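Local coordinates for HTH tetR-type domain-containing protein (PDB 3IUV) that probably binds DNA as a TetR-family transcription regulator, although its target genes and any ligand it senses are unknown, at residues A[40-43]-A[44-48]. Numbering follows the deposited sequence.
Sequences ADVP and LGSTT
Val42 and Pro43 are both extended, with psi 142° and 146°, and this backbone course carries the chain from the turn into helix 44-50, setting Val42 CG1 against Ser46 and the Pro43 carbonyl at the start of helix 44-50, directed at Thr47 N. The setting is the helix-turn-helix of a TetR-type regulator. Helix 33-40 ends in a Schellman motif at Asp41, whose positive phi turns the chain out of the helix, and Pro43 takes the N-cap position of helix 44-50, the helix that in this family normally reads the DNA.

A side-chain contact across the turn joins Val42 CG1 to Ser46 CB, 3.3 Å apart, with Ser46 OG a little farther from the same methyl at 3.9 Å. The Ser46 hydroxyl also comes alongside the proline ring, OG standing 4.0 Å from Pro43 CD. From the next position of the helix, Thr47 adds a looser contact, its OG1 4.1 Å from Val42 CG1. Val42 is buried, and its side chain also touches Arg11 and Arg14 of helix 11-24, while Thr47 reaches back to His33 and Ala37 of helix 33-40; the junction of the turn with the start of helix 44-50 thus packs against both helices.

Farther along, Thr48 OG1 gives a hydrogen bond to Gly45 O from above the carbonyl plane. The opening turn itself is closed by Thr47 N, which donates to Pro43 O over 3.1 Å, in the carbonyl plane and with an N-H...O angle of 180°.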
loop_
_atom_site.group_PDB
_atom_site.type_symbol
_atom_site.label_atom_id
_atom_site.label_comp_id
_atom_site.label_asym_id
_atom_site.label_seq_id
_atom_site.Cartn_x
_atom_site.Cartn_y
_atom_site.Cartn_z
ATOM N N ALA A 40 16.081 -2.803 -22.748
ATOM C CA ALA A 40 15.286 -3.264 -23.880
ATOM C C ALA A 40 16.155 -3.580 -25.089
ATOM O O ALA A 40 15.670 -4.143 -26.074
ATOM C CB ALA A 40 14.220 -2.231 -24.241
ATOM N N ASP A 41 17.439 -3.234 -25.006
ATOM C CA ASP A 41 18.327 -3.320 -26.160
ATOM C C ASP A 41 17.597 -2.669 -27.339
ATOM O O ASP A 41 17.266 -3.304 -28.348
ATOM C CB ASP A 41 18.719 -4.771 -26.456
ATOM C CG ASP A 41 19.934 -4.878 -27.373
ATOM O OD1 ASP A 41 20.857 -4.038 -27.264
ATOM O OD2 ASP A 41 19.966 -5.810 -28.206
ATOM N N VAL A 42 17.347 -1.379 -27.171
ATOM C CA VAL A 42 16.517 -0.602 -28.067
ATOM C C VAL A 42 17.101 0.794 -28.016
ATOM O O VAL A 42 17.560 1.240 -26.966
ATOM C CB VAL A 42 15.038 -0.616 -27.580
ATOM C CG1 VAL A 42 14.425 0.766 -27.640
ATOM C CG2 VAL A 42 14.221 -1.651 -28.352
ATOM N N PRO A 43 17.138 1.477 -29.157
ATOM C CA PRO A 43 17.691 2.829 -29.151
ATOM C C PRO A 43 16.939 3.762 -28.208
ATOM O O PRO A 43 15.725 3.642 -28.042
ATOM C CB PRO A 43 17.500 3.281 -30.605
ATOM C CG PRO A 43 17.546 2.014 -31.376
ATOM C CD PRO A 43 16.885 0.980 -30.517
ATOM N N LEU A 44 17.665 4.691 -27.601
ATOM C CA LEU A 44 17.025 5.719 -26.811
ATOM C C LEU A 44 15.917 6.350 -27.622
ATOM O O LEU A 44 14.820 6.593 -27.110
ATOM C CB LEU A 44 18.041 6.772 -26.428
ATOM C CG LEU A 44 17.648 7.902 -25.476
ATOM C CD1 LEU A 44 17.117 7.396 -24.131
ATOM C CD2 LEU A 44 18.884 8.770 -25.281
ATOM N N GLY A 45 16.218 6.604 -28.896
ATOM C CA GLY A 45 15.298 7.264 -29.815
ATOM C C GLY A 45 13.956 6.544 -29.941
ATOM O O GLY A 45 12.925 7.193 -30.026
ATOM N N SER A 46 13.987 5.211 -29.969
ATOM C CA SER A 46 12.794 4.371 -29.963
ATOM C C SER A 46 12.000 4.667 -28.717
ATOM O O SER A 46 10.791 4.918 -28.716
ATOM C CB SER A 46 13.211 2.904 -29.845
ATOM O OG SER A 46 13.134 2.202 -31.067
ATOM N N THR A 47 12.739 4.542 -27.643
ATOM C CA THR A 47 12.289 4.780 -26.309
ATOM C C THR A 47 11.517 6.101 -26.236
ATOM O O THR A 47 10.397 6.165 -25.714
ATOM C CB THR A 47 13.546 4.753 -25.405
ATOM O OG1 THR A 47 13.583 3.504 -24.694
ATOM C CG2 THR A 47 13.616 5.966 -24.474
ATOM N N THR A 48 12.085 7.156 -26.794
ATOM C CA THR A 48 11.445 8.442 -26.655
ATOM C C THR A 48 10.341 8.635 -27.717
ATOM O O THR A 48 9.364 9.365 -27.517
ATOM C CB THR A 48 12.494 9.559 -26.634
ATOM O OG1 THR A 48 13.115 9.656 -27.915
ATOM C CG2 THR A 48 13.576 9.235 -25.597
#